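PDB 4WES: nitrogenase molybdenum-iron protein beta chain from Clostridium pasteurianum, which forms, together with its alpha chain, the component of nitrogenase that reduces dinitrogen to ammonium, and shares an [8Fe-7S] cluster with that chain. Local coordinates for residues 262-267 / 274-279; 192-197 / 278-283; 328-333 / 431-436; 268-273 / 294-299; 314-319 / 375-380. One frame throughout, in Å; residues are numbered along the deposited sequence.

Contact 1: 262-267 / 274-279; sequences KTLRTP and DEFIMA
Leu264 carries most of the apolar side of this contact, and it uses both of its methyl branches. Leu264 CD1 lies 3.9 Å from Ala279 CB and also comes to the edge of the Phe276 ring, near the ring plane, with 4.2 Å between Leu264 CD1 and Phe276 CD1. Leu264 CD2 instead rests against the helix backbone, 4.0 Å from Glu275 O. On one flank Pro267 CB sits 4.0 Å from Phe276 CB. On the other, the aliphatic part of Lys262 runs extended from CB, CG lying anti to the backbone N (chi1 -177°), and so brings CE to 4.0 Å from Ala279 CB before the chain bends at its last torsion. The fold behind this is the alpha/beta layering of a parallel sheet: edge strand 261-264 leads through a short loop into helix 270-284, which packs back over it, the two short axes running at 156° with 9.7 Å at closest approach. The polar part goes through water. Glu275 OE1 accepts from two water molecules, one of which accepts from Arg265 N at 2.9 Å and the other from Arg265 NH1 at 3.0 Å. Arg265 and Glu275 are thus bridged by water and do not pair directly; the guanidinium makes its salt bridge through NH2 with Glu353.

Contact 2: 192-197 / 278-283; sequences EAMDIP and MALSEA
Met194, Ile196 and Leu280 meet without any flat group between them, so this interface has no ring faces or edges of its own; the ring close by is that of Phe191 in helix 181-193, on which both Ile196 and Leu280 also pack. Ile196 makes the nearest approach, its CD1 at 3.7 Å from Leu280 CB. CG1 anti to the carbonyl carbon (chi1 -65°) and an extended second torsion carry this methyl out to the helix surface, where Ile196 CD1 also lies 3.8 Å from Leu280 O. Beside it Met194 bends at chi2 and chi3. Met194 CG touches Leu280 CD2 at 4.0 Å, while Met194 CE swings on to the next residue of the helix and reaches Ser281 CB at 4.0 Å. Met194 and Leu280 were each modelled in two conformers, and these distances hold for one of them. The chain turns between Met194 and Ile196: Asp195, with positive phi, leaves the helical path in a Schellman motif, and the chain then heads through Ile196 into strand 198-200 of the same parallel sheet that holds strand 261-264. The linker after helix 270-284 adds polar bonds nearby. Ser281 OG is hydrogen-bonded to Lys286 O, Lys286 NZ to Asp195 O, and Met194 packs on Pro289.

Contact 3: 328-333 / 431-436; sequences SKFIIE and IRLVEE
Phe330 reaches across from helix 321-333 and drives the far end of its ring against helix 426-448. Its CZ lies 3.6 Å from Val434 CG2, and the same methyl is 4.0 Å from Phe330 CE2. Methyl and ring meet obliquely, while the two side chains as a whole stand at about a right angle. Leu433 joins from the backbone end of its side chain: its CB comes to the ring edge, near the ring plane, 4.1 Å from Phe330 CE2. The ring spans the gap because CG is anti to the backbone N (chi1 -173°); the nearest CA atoms, those of Phe330 and Leu433, are still 9.8 Å apart. One layer out, Val434 is backed by Leu302 of helix 290-305 and by Leu334. On an adjoining flank of helix 321-333, Lys329 NZ forms a salt bridge with Glu333 OE2 at 3.1 Å, approaching from above the carboxylate plane. Glu333 also pairs with Ser271 OG and accepts from Val270 N at the start of helix 270-284. On another side of helix 426-448, Arg432 packs on Arg432 of the second subunit, and Glu435 OE1 accepts from Asn422 of that subunit. The direct contact thus rests on van der Waals fit of buried carbon, while the charges lie to its sides; the positive end of helix 270-284 and Lys329 would together favour an ionised Glu333.

Contact 4: 268-273 / 294-299; sequences IGVSAT and EERGQL
Val270 splits its two methyls between Leu299 and Arg296, and both meetings are close. Val270 CG2 comes to 3.8 Å from Leu299 CD2, the side chains crossing obliquely. Carbon meets charge on the second branch, with Val270 CG1 at 3.5 Å from Arg296 NH2 and the guanidinium presented obliquely. Arg296 gets there fully extended from CG to NE, and its polar end is taken up by others: NE in a salt bridge with Asp274, NH1 giving a hydrogen bond to Met514 O of the alpha chain. The touching residues are all buried. Away from this close part, helix 290-305 turns to the second subunit, where Glu294 forms a salt bridge with Arg185 of that subunit. Val270 opens its helix directly after Gly269, the N-cap residue, whose backbone angles call for glycine; Gly269 O accepts from Thr273 OG1 at 2.8 Å, in the carbonyl plane. Helices 270-284 and 290-305, joined by a short loop, thus pack together beside helix 426-448, where Tyr427 touches Arg296 and Ala430 touches Leu299.

Contact 5: 314-319 / 375-380; sequences KVALLG and FDVHQW
Val377 is the residue through which helix 374-383 lies against strand 314-318, meeting both Ala316 and Leu318. Phe375 comes first, facing away and packing on Met133 of the alpha chain, and Asp376 follows, its carboxylate in salt bridges with Arg12 and Lys369. Val377 is next and points at the sheet. Val377 CG2, anti to the carbonyl carbon when Val377 CG1 is anti to the backbone N (chi1 178°), lies 3.7 Å from Leu318 CD2, the two side chains sliding past each other in opposite directions. Val377 CG1 faces the smaller neighbour, 4.2 Å from Ala316 CB, and is as far from Leu318 CD1. His378 NE2 bonds to Glu402, and Gln379 to Pro6 and Val10. Trp380 then folds back over its own helix: Asp376 O lies 3.2 Å above one face of the Trp380 ring, offset toward the rim, and the indole makes a cation-pi interaction with Lys367. The helix belongs to the beta-alpha-beta crossover from strand 367-370 to strand 388-391, over a parallel sheet. What joins it to the strand is methyl against methyl, a contact that relies on shape and burial, with the polar groups of the helix bonded on its other sides.

Helix 270-284 links contacts 1, 2 and 4: contacts 1 and 2 share Met278 and Ala279 with centres 11 Å apart, and contact 4 uses the start of the same helix, 12 Å from contact 1. Contacts 3 and 4 sit closest, about 10 Å between centres, and join where Glu333 OE2 lies 2.7 Å from Ser271 OG, a probable hydrogen bond. Contact 5 stands off in the five-stranded sheet and reaches contact 3 through Ile331 CG2 and Val315 CG2, 3.9 Å apart; its centre is 37 Å from that of contact 2. None of the five touches the [8Fe-7S] cluster site. The side chains of Val434 and Leu299 each lie about 11 Å from a bound iron(II) ion.

Contact 1: 262-267 / 274-279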
# COMPACT_ATOMS: atom_id res chain seq x y z
N LYS B 262 31.11 -4.79 -19.01
CA LYS B 262 31.10 -5.30 -17.64
C LYS B 262 29.69 -5.73 -17.29
O LYS B 262 28.74 -4.98 -17.53
CB LYS B 262 31.57 -4.20 -16.70
CG LYS B 262 31.70 -4.53 -15.23
CD LYS B 262 32.51 -3.47 -14.51
CE LYS B 262 32.59 -3.72 -13.00
NZ LYS B 262 32.96 -5.12 -12.63
N THR B 263 29.56 -6.90 -16.68
CA THR B 263 28.27 -7.41 -16.27
C THR B 263 28.05 -7.06 -14.81
O THR B 263 28.94 -7.24 -13.98
CB THR B 263 28.23 -8.93 -16.46
OG1 THR B 263 28.41 -9.23 -17.84
CG2 THR B 263 26.89 -9.52 -15.97
N LEU B 264 26.84 -6.58 -14.49
CA LEU B 264 26.44 -6.20 -13.15
C LEU B 264 25.09 -6.83 -12.85
O LEU B 264 24.32 -7.14 -13.77
CB LEU B 264 26.30 -4.68 -13.06
CG LEU B 264 27.59 -3.88 -13.22
CD1 LEU B 264 27.27 -2.40 -13.45
CD2 LEU B 264 28.50 -4.06 -12.01
N ARG B 265 24.80 -7.03 -11.58
CA ARG B 265 23.45 -7.39 -11.19
C ARG B 265 22.49 -6.23 -11.46
O ARG B 265 22.86 -5.04 -11.39
CB ARG B 265 23.44 -7.67 -9.72
CG ARG B 265 23.92 -9.02 -9.40
CD ARG B 265 23.67 -9.34 -7.92
NE ARG B 265 24.10 -10.67 -7.77
CZ ARG B 265 24.35 -11.28 -6.65
NH1 ARG B 265 24.26 -10.62 -5.51
NH2 ARG B 265 24.73 -12.53 -6.68
N THR B 266 21.24 -6.59 -11.73
CA THR B 266 20.20 -5.57 -11.69
C THR B 266 20.33 -4.81 -10.37
O THR B 266 20.40 -5.47 -9.33
CB THR B 266 18.83 -6.23 -11.79
OG1 THR B 266 18.76 -7.04 -12.97
CG2 THR B 266 17.74 -5.21 -11.81
N PRO B 267 20.33 -3.46 -10.40
CA PRO B 267 20.68 -2.76 -9.16
C PRO B 267 19.47 -2.63 -8.24
O PRO B 267 18.82 -1.57 -8.20
CB PRO B 267 21.24 -1.40 -9.66
CG PRO B 267 20.59 -1.22 -10.99
CD PRO B 267 20.54 -2.62 -11.59
N ASP B 274 25.14 -0.40 -4.83
CA ASP B 274 26.52 -0.01 -4.56
C ASP B 274 27.44 -0.45 -5.68
O ASP B 274 28.32 0.29 -6.11
CB ASP B 274 27.00 -0.65 -3.25
CG ASP B 274 26.48 0.01 -1.97
OD1 ASP B 274 25.79 1.06 -2.03
OD2 ASP B 274 26.77 -0.58 -0.90
N GLU B 275 27.28 -1.70 -6.14
CA GLU B 275 28.17 -2.23 -7.20
C GLU B 275 28.01 -1.45 -8.52
O GLU B 275 28.98 -1.23 -9.27
CB GLU B 275 27.90 -3.71 -7.42
CG GLU B 275 28.43 -4.55 -6.26
CD GLU B 275 27.70 -5.86 -5.99
OE1 GLU B 275 26.86 -6.34 -6.81
OE2 GLU B 275 27.96 -6.43 -4.88
N PHE B 276 26.80 -1.03 -8.83
CA PHE B 276 26.53 -0.20 -10.00
C PHE B 276 27.19 1.16 -9.85
O PHE B 276 27.88 1.60 -10.78
CB PHE B 276 24.98 -0.09 -10.17
CG PHE B 276 24.53 0.94 -11.15
CD1 PHE B 276 24.68 0.74 -12.51
CD2 PHE B 276 23.95 2.11 -10.73
CE1 PHE B 276 24.25 1.71 -13.42
CE2 PHE B 276 23.52 3.07 -11.62
CZ PHE B 276 23.69 2.88 -12.97
N ILE B 277 26.98 1.84 -8.73
CA ILE B 277 27.59 3.16 -8.53
C ILE B 277 29.12 3.05 -8.57
O ILE B 277 29.81 3.88 -9.19
CB ILE B 277 27.11 3.77 -7.20
CG1 ILE B 277 25.61 4.03 -7.23
CG2 ILE B 277 27.87 5.04 -6.85
CD1 ILE B 277 25.14 5.00 -8.28
N MET B 278 29.68 2.03 -7.93
CA MET B 278 31.15 1.85 -7.96
C MET B 278 31.66 1.58 -9.36
O MET B 278 32.72 2.09 -9.74
CB MET B 278 31.59 0.75 -7.00
CG MET B 278 31.39 1.07 -5.53
SD MET B 278 32.30 2.48 -4.95
CE MET B 278 31.33 3.83 -5.63
N ALA B 279 30.93 0.79 -10.16
CA ALA B 279 31.34 0.55 -11.54
C ALA B 279 31.39 1.86 -12.29
O ALA B 279 32.32 2.11 -13.09
CB ALA B 279 30.40 -0.42 -12.23
O HOH W 1 26.58 -6.04 -9.45
O HOH W 2 24.83 -7.71 -5.16

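Contact 2: 192-197 / 278-283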
# COMPACT_ATOMS: atom_id res chain seq x y z
N GLU B 192 23.02 10.70 -14.68
CA GLU B 192 23.02 12.16 -14.79
C GLU B 192 23.54 12.79 -13.51
O GLU B 192 24.31 13.76 -13.55
CB GLU B 192 21.62 12.64 -15.16
CG GLU B 192 21.31 12.23 -16.60
CD GLU B 192 19.86 12.32 -17.00
OE1 GLU B 192 19.05 12.84 -16.21
OE2 GLU B 192 19.57 11.85 -18.13
N ALA B 193 23.15 12.25 -12.35
CA ALA B 193 23.66 12.77 -11.08
C ALA B 193 25.18 12.57 -10.96
O ALA B 193 25.88 13.39 -10.35
CB ALA B 193 22.93 12.14 -9.90
N MET B 194 25.69 11.48 -11.52
CA MET B 194 27.12 11.17 -11.55
C MET B 194 27.87 12.03 -12.59
O MET B 194 29.10 12.01 -12.63
CB MET B 194 27.39 9.69 -11.85
CG MET B 194 27.04 8.70 -10.73
SD MET B 194 28.08 8.77 -9.27
CE MET B 194 29.64 8.11 -9.89
N ASP B 195 27.13 12.72 -13.46
CA ASP B 195 27.68 13.50 -14.56
C ASP B 195 28.44 12.63 -15.57
O ASP B 195 29.51 13.01 -16.05
CB ASP B 195 28.55 14.65 -14.03
CG ASP B 195 28.81 15.71 -15.09
OD1 ASP B 195 27.99 15.86 -16.03
OD2 ASP B 195 29.83 16.41 -14.96
N ILE B 196 27.86 11.48 -15.91
CA ILE B 196 28.43 10.53 -16.83
C ILE B 196 27.58 10.44 -18.10
O ILE B 196 26.46 9.94 -18.06
CB ILE B 196 28.57 9.14 -16.18
CG1 ILE B 196 29.55 9.23 -15.04
CG2 ILE B 196 28.99 8.08 -17.19
CD1 ILE B 196 29.58 8.00 -14.14
N PRO B 197 28.12 10.86 -19.25
CA PRO B 197 27.40 10.68 -20.52
C PRO B 197 27.17 9.22 -20.85
O PRO B 197 28.06 8.39 -20.59
CB PRO B 197 28.32 11.35 -21.56
CG PRO B 197 29.09 12.37 -20.74
CD PRO B 197 29.31 11.71 -19.41
N MET B 278 29.68 2.03 -7.93
CA MET B 278 31.15 1.85 -7.96
C MET B 278 31.66 1.58 -9.36
O MET B 278 32.72 2.09 -9.74
CB MET B 278 31.59 0.75 -7.00
CG MET B 278 31.39 1.07 -5.53
SD MET B 278 32.30 2.48 -4.95
CE MET B 278 31.33 3.83 -5.63
N ALA B 279 30.93 0.79 -10.16
CA ALA B 279 31.34 0.55 -11.54
C ALA B 279 31.39 1.86 -12.29
O ALA B 279 32.32 2.11 -13.09
CB ALA B 279 30.40 -0.42 -12.23
N LEU B 280 30.39 2.71 -12.12
CA LEU B 280 30.36 4.03 -12.78
C LEU B 280 31.55 4.88 -12.35
O LEU B 280 32.22 5.50 -13.19
CB LEU B 280 29.07 4.77 -12.42
CG LEU B 280 27.79 4.60 -13.25
CD1 LEU B 280 27.56 3.17 -13.71
CD2 LEU B 280 26.60 5.09 -12.43
N SER B 281 31.79 4.97 -11.06
CA SER B 281 32.89 5.80 -10.54
C SER B 281 34.24 5.28 -11.02
O SER B 281 35.08 6.06 -11.46
CB SER B 281 32.82 5.84 -9.02
OG SER B 281 33.84 6.67 -8.48
N GLU B 282 34.42 3.96 -10.97
CA GLU B 282 35.68 3.36 -11.39
C GLU B 282 35.94 3.54 -12.87
O GLU B 282 37.09 3.73 -13.31
CB GLU B 282 35.74 1.89 -11.02
CG GLU B 282 35.79 1.64 -9.50
CD GLU B 282 35.47 0.20 -9.11
OE1 GLU B 282 35.34 -0.03 -7.89
OE2 GLU B 282 35.34 -0.69 -10.00
N ALA B 283 34.88 3.45 -13.68
CA ALA B 283 35.04 3.57 -15.13
C ALA B 283 35.40 4.98 -15.59
O ALA B 283 35.97 5.16 -16.67
CB ALA B 283 33.77 3.13 -15.83

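Contact 3: 328-333 / 431-436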
# COMPACT_ATOMS: atom_id res chain seq x y z
N SER B 328 16.53 -11.21 -4.04
CA SER B 328 16.87 -12.17 -3.00
C SER B 328 18.02 -11.71 -2.14
O SER B 328 18.02 -11.85 -0.92
CB SER B 328 17.19 -13.54 -3.63
OG SER B 328 16.03 -14.13 -4.21
N LYS B 329 19.03 -11.11 -2.79
CA LYS B 329 20.14 -10.53 -2.02
C LYS B 329 19.61 -9.43 -1.09
O LYS B 329 20.01 -9.34 0.06
CB LYS B 329 21.22 -9.99 -2.99
CG LYS B 329 22.41 -9.35 -2.29
CD LYS B 329 23.21 -10.34 -1.47
CE LYS B 329 24.63 -9.79 -1.15
NZ LYS B 329 24.51 -8.85 -0.05
N PHE B 330 18.72 -8.58 -1.61
CA PHE B 330 18.19 -7.49 -0.78
C PHE B 330 17.40 -8.04 0.40
O PHE B 330 17.49 -7.51 1.52
CB PHE B 330 17.36 -6.55 -1.64
CG PHE B 330 16.89 -5.30 -0.94
CD1 PHE B 330 17.68 -4.64 -0.02
CD2 PHE B 330 15.68 -4.73 -1.27
CE1 PHE B 330 17.27 -3.46 0.57
CE2 PHE B 330 15.25 -3.54 -0.68
CZ PHE B 330 16.06 -2.90 0.24
N ILE B 331 16.62 -9.10 0.18
CA ILE B 331 15.91 -9.73 1.29
C ILE B 331 16.89 -10.17 2.41
O ILE B 331 16.64 -9.92 3.58
CB ILE B 331 15.06 -10.92 0.75
CG1 ILE B 331 13.92 -10.43 -0.12
CG2 ILE B 331 14.59 -11.82 1.88
CD1 ILE B 331 12.94 -9.49 0.51
N ILE B 332 18.00 -10.79 2.01
CA ILE B 332 19.03 -11.13 2.96
C ILE B 332 19.59 -9.90 3.67
O ILE B 332 19.77 -9.87 4.90
CB ILE B 332 20.14 -11.96 2.30
CG1 ILE B 332 19.58 -13.32 1.83
CG2 ILE B 332 21.31 -12.18 3.24
CD1 ILE B 332 20.54 -14.10 0.97
N GLU B 333 19.86 -8.83 2.89
CA GLU B 333 20.36 -7.58 3.47
C GLU B 333 19.42 -6.96 4.48
O GLU B 333 19.87 -6.29 5.40
CB GLU B 333 20.65 -6.59 2.34
CG GLU B 333 21.80 -7.01 1.44
CD GLU B 333 21.99 -6.18 0.19
OE1 GLU B 333 21.02 -5.61 -0.32
OE2 GLU B 333 23.14 -6.11 -0.27
N ILE B 431 14.14 2.01 -1.16
CA ILE B 431 13.33 2.66 -0.14
C ILE B 431 11.86 2.32 -0.37
O ILE B 431 11.12 1.98 0.56
CB ILE B 431 13.59 4.19 -0.16
CG1 ILE B 431 14.97 4.46 0.45
CG2 ILE B 431 12.49 4.97 0.56
CD1 ILE B 431 15.48 5.90 0.17
N ARG B 432 11.40 2.43 -1.62
CA ARG B 432 10.01 2.11 -1.94
C ARG B 432 9.68 0.67 -1.61
O ARG B 432 8.60 0.38 -1.06
CB ARG B 432 9.73 2.40 -3.40
CG ARG B 432 9.75 3.88 -3.78
CD ARG B 432 8.44 4.60 -3.44
NE ARG B 432 7.25 3.95 -4.00
CZ ARG B 432 5.99 4.33 -3.77
NH1 ARG B 432 5.71 5.37 -2.99
NH2 ARG B 432 5.00 3.66 -4.33
N LEU B 433 10.60 -0.25 -1.89
CA LEU B 433 10.39 -1.67 -1.57
C LEU B 433 10.27 -1.90 -0.07
O LEU B 433 9.40 -2.67 0.38
CB LEU B 433 11.51 -2.53 -2.15
CG LEU B 433 11.44 -2.80 -3.64
CD1 LEU B 433 12.75 -3.42 -4.10
CD2 LEU B 433 10.24 -3.67 -4.01
N VAL B 434 11.15 -1.28 0.73
CA VAL B 434 11.06 -1.50 2.16
C VAL B 434 9.76 -0.95 2.73
O VAL B 434 9.13 -1.58 3.57
CB VAL B 434 12.25 -0.89 2.92
CG1 VAL B 434 12.14 -1.08 4.42
CG2 VAL B 434 13.55 -1.52 2.39
N GLU B 435 9.33 0.21 2.25
CA GLU B 435 8.04 0.75 2.65
C GLU B 435 6.90 -0.20 2.29
O GLU B 435 6.04 -0.48 3.12
CB GLU B 435 7.82 2.12 2.03
CG GLU B 435 6.51 2.72 2.47
CD GLU B 435 6.11 3.98 1.78
OE1 GLU B 435 6.61 4.26 0.64
OE2 GLU B 435 5.24 4.67 2.34
N GLU B 436 6.92 -0.68 1.06
CA GLU B 436 5.84 -1.58 0.63
C GLU B 436 5.81 -2.88 1.43
O GLU B 436 4.74 -3.35 1.84
CB GLU B 436 6.01 -1.90 -0.84
CG GLU B 436 4.85 -2.60 -1.49
CD GLU B 436 5.02 -2.65 -3.03
OE1 GLU B 436 6.17 -2.51 -3.59
OE2 GLU B 436 4.00 -2.90 -3.68

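Contact 4: 268-273 / 294-299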
# COMPACT_ATOMS: atom_id res chain seq x y z
N ILE B 268 19.17 -3.70 -7.51
CA ILE B 268 18.13 -3.74 -6.48
C ILE B 268 18.79 -4.00 -5.16
O ILE B 268 19.53 -4.98 -5.01
CB ILE B 268 17.06 -4.81 -6.79
CG1 ILE B 268 16.36 -4.53 -8.12
CG2 ILE B 268 16.06 -4.91 -5.64
CD1 ILE B 268 15.46 -5.64 -8.60
N GLY B 269 18.51 -3.14 -4.18
CA GLY B 269 19.06 -3.28 -2.83
C GLY B 269 20.38 -2.58 -2.62
O GLY B 269 20.82 -1.77 -3.44
N VAL B 270 21.02 -2.92 -1.50
CA VAL B 270 22.22 -2.18 -1.08
C VAL B 270 23.42 -2.57 -1.92
O VAL B 270 23.98 -1.73 -2.64
CB VAL B 270 22.51 -2.36 0.42
CG1 VAL B 270 23.74 -1.55 0.83
CG2 VAL B 270 21.31 -1.98 1.29
N SER B 271 23.88 -3.82 -1.83
CA SER B 271 25.10 -4.20 -2.52
C SER B 271 24.97 -4.08 -4.02
O SER B 271 25.91 -3.65 -4.68
CB SER B 271 25.57 -5.59 -2.12
OG SER B 271 24.65 -6.60 -2.51
N ALA B 272 23.82 -4.42 -4.58
CA ALA B 272 23.70 -4.37 -6.04
C ALA B 272 23.68 -2.91 -6.54
O ALA B 272 24.23 -2.62 -7.58
CB ALA B 272 22.49 -5.14 -6.51
N THR B 273 23.05 -2.00 -5.81
CA THR B 273 23.14 -0.59 -6.20
C THR B 273 24.55 -0.07 -5.97
O THR B 273 25.11 0.62 -6.83
CB THR B 273 22.09 0.28 -5.50
OG1 THR B 273 20.79 -0.25 -5.79
CG2 THR B 273 22.16 1.70 -6.01
N GLU B 294 23.32 10.71 0.11
CA GLU B 294 22.18 10.93 1.02
C GLU B 294 21.12 9.84 0.82
O GLU B 294 20.58 9.32 1.79
CB GLU B 294 21.56 12.32 0.81
CG GLU B 294 20.49 12.61 1.82
CD GLU B 294 19.64 13.83 1.53
OE1 GLU B 294 19.23 14.03 0.37
OE2 GLU B 294 19.33 14.57 2.50
N GLU B 295 20.78 9.54 -0.44
CA GLU B 295 19.77 8.52 -0.73
C GLU B 295 20.15 7.15 -0.13
O GLU B 295 19.33 6.47 0.48
CB GLU B 295 19.60 8.33 -2.23
CG GLU B 295 19.19 9.50 -3.05
CD GLU B 295 19.38 9.39 -4.58
OE1 GLU B 295 19.51 8.29 -5.12
OE2 GLU B 295 19.36 10.50 -5.26
N ARG B 296 21.42 6.78 -0.30
CA ARG B 296 21.89 5.52 0.28
C ARG B 296 21.71 5.55 1.78
O ARG B 296 21.27 4.59 2.41
CB ARG B 296 23.33 5.24 -0.11
CG ARG B 296 23.81 3.90 0.42
CD ARG B 296 25.27 3.70 0.08
NE ARG B 296 25.76 2.34 0.41
CZ ARG B 296 26.03 1.87 1.64
NH1 ARG B 296 25.98 2.67 2.71
NH2 ARG B 296 26.38 0.61 1.80
N GLY B 297 22.12 6.66 2.41
CA GLY B 297 22.00 6.76 3.84
C GLY B 297 20.58 6.79 4.36
O GLY B 297 20.33 6.36 5.48
N GLN B 298 19.65 7.32 3.57
CA GLN B 298 18.24 7.23 3.92
C GLN B 298 17.76 5.77 3.83
O GLN B 298 16.96 5.33 4.67
CB GLN B 298 17.39 8.10 3.00
CG GLN B 298 17.59 9.60 3.24
CD GLN B 298 16.94 10.42 2.15
OE1 GLN B 298 17.05 10.10 0.95
NE2 GLN B 298 16.27 11.47 2.54
N LEU B 299 18.21 5.04 2.81
CA LEU B 299 17.87 3.62 2.75
C LEU B 299 18.40 2.88 3.97
O LEU B 299 17.65 2.12 4.60
CB LEU B 299 18.49 3.01 1.48
CG LEU B 299 18.37 1.50 1.39
CD1 LEU B 299 16.94 0.99 1.45
CD2 LEU B 299 19.12 0.98 0.17

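Contact 5: 314-319 / 375-380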
# COMPACT_ATOMS: atom_id res chain seq x y z
N LYS B 314 10.17 -15.05 6.66
CA LYS B 314 10.32 -16.00 5.56
C LYS B 314 9.60 -15.49 4.33
O LYS B 314 8.42 -15.16 4.40
CB LYS B 314 9.76 -17.36 5.96
CG LYS B 314 10.53 -18.07 7.04
CD LYS B 314 9.83 -19.35 7.50
CE LYS B 314 10.41 -19.92 8.78
NZ LYS B 314 9.53 -21.04 9.26
N VAL B 315 10.31 -15.45 3.21
CA VAL B 315 9.79 -14.86 1.99
C VAL B 315 9.74 -15.89 0.86
O VAL B 315 10.71 -16.62 0.63
CB VAL B 315 10.64 -13.65 1.55
CG1 VAL B 315 9.99 -12.92 0.38
CG2 VAL B 315 10.91 -12.71 2.70
N ALA B 316 8.63 -15.93 0.15
CA ALA B 316 8.52 -16.67 -1.12
C ALA B 316 8.59 -15.67 -2.25
O ALA B 316 7.90 -14.66 -2.22
CB ALA B 316 7.20 -17.42 -1.18
N LEU B 317 9.45 -15.95 -3.24
CA LEU B 317 9.68 -15.07 -4.38
C LEU B 317 9.60 -15.85 -5.67
O LEU B 317 10.20 -16.91 -5.77
CB LEU B 317 11.10 -14.41 -4.34
CG LEU B 317 11.55 -13.67 -3.14
CD1 LEU B 317 12.27 -14.59 -2.20
CD2 LEU B 317 12.44 -12.56 -3.63
N LEU B 318 8.87 -15.32 -6.65
CA LEU B 318 8.85 -15.89 -7.98
C LEU B 318 9.00 -14.78 -8.98
O LEU B 318 8.33 -13.75 -8.87
CB LEU B 318 7.52 -16.60 -8.36
CG LEU B 318 7.10 -17.77 -7.49
CD1 LEU B 318 6.20 -17.29 -6.37
CD2 LEU B 318 6.44 -18.84 -8.38
N GLY B 319 9.80 -15.01 -10.02
CA GLY B 319 9.90 -14.05 -11.12
C GLY B 319 11.04 -14.32 -12.04
O GLY B 319 11.46 -15.47 -12.22
N PHE B 375 2.47 -23.44 -9.04
CA PHE B 375 1.90 -24.61 -8.38
C PHE B 375 2.92 -25.21 -7.42
O PHE B 375 2.56 -25.52 -6.26
CB PHE B 375 1.43 -25.60 -9.46
CG PHE B 375 0.59 -26.74 -8.96
CD1 PHE B 375 -0.79 -26.70 -9.03
CD2 PHE B 375 1.18 -27.89 -8.47
CE1 PHE B 375 -1.57 -27.76 -8.62
CE2 PHE B 375 0.39 -28.95 -8.04
CZ PHE B 375 -0.98 -28.90 -8.14
N ASP B 376 4.16 -25.34 -7.86
CA ASP B 376 5.23 -25.78 -6.95
C ASP B 376 5.27 -24.95 -5.68
O ASP B 376 5.28 -25.47 -4.56
CB ASP B 376 6.59 -25.64 -7.61
CG ASP B 376 6.86 -26.65 -8.72
OD1 ASP B 376 6.54 -27.85 -8.56
OD2 ASP B 376 7.50 -26.23 -9.72
N VAL B 377 5.32 -23.61 -5.83
CA VAL B 377 5.54 -22.80 -4.66
C VAL B 377 4.35 -22.92 -3.72
O VAL B 377 4.52 -22.92 -2.49
CB VAL B 377 5.88 -21.35 -5.02
CG1 VAL B 377 6.05 -20.52 -3.75
CG2 VAL B 377 7.19 -21.32 -5.78
N HIS B 378 3.14 -22.96 -4.28
CA HIS B 378 1.98 -23.14 -3.41
C HIS B 378 2.09 -24.44 -2.61
O HIS B 378 1.84 -24.46 -1.40
CB HIS B 378 0.70 -23.07 -4.23
CG HIS B 378 -0.52 -22.99 -3.37
ND1 HIS B 378 -1.77 -23.14 -3.90
CD2 HIS B 378 -0.68 -22.74 -2.05
CE1 HIS B 378 -2.66 -23.01 -2.93
NE2 HIS B 378 -2.01 -22.74 -1.79
N GLN B 379 2.44 -25.53 -3.28
CA GLN B 379 2.62 -26.80 -2.56
C GLN B 379 3.64 -26.66 -1.44
O GLN B 379 3.44 -27.18 -0.32
CB GLN B 379 3.03 -27.94 -3.48
CG GLN B 379 1.98 -28.30 -4.51
CD GLN B 379 2.14 -29.75 -4.97
OE1 GLN B 379 3.07 -30.09 -5.69
NE2 GLN B 379 1.27 -30.60 -4.49
N TRP B 380 4.76 -26.01 -1.71
CA TRP B 380 5.77 -25.83 -0.67
C TRP B 380 5.21 -25.05 0.52
O TRP B 380 5.47 -25.42 1.67
CB TRP B 380 7.00 -25.12 -1.23
CG TRP B 380 7.65 -25.82 -2.37
CD1 TRP B 380 7.45 -27.12 -2.81
CD2 TRP B 380 8.61 -25.26 -3.24
NE1 TRP B 380 8.23 -27.36 -3.91
CE2 TRP B 380 8.94 -26.23 -4.20
CE3 TRP B 380 9.23 -24.00 -3.30
CZ2 TRP B 380 9.88 -25.99 -5.20
CZ3 TRP B 380 10.15 -23.77 -4.29
CH2 TRP B 380 10.47 -24.76 -5.21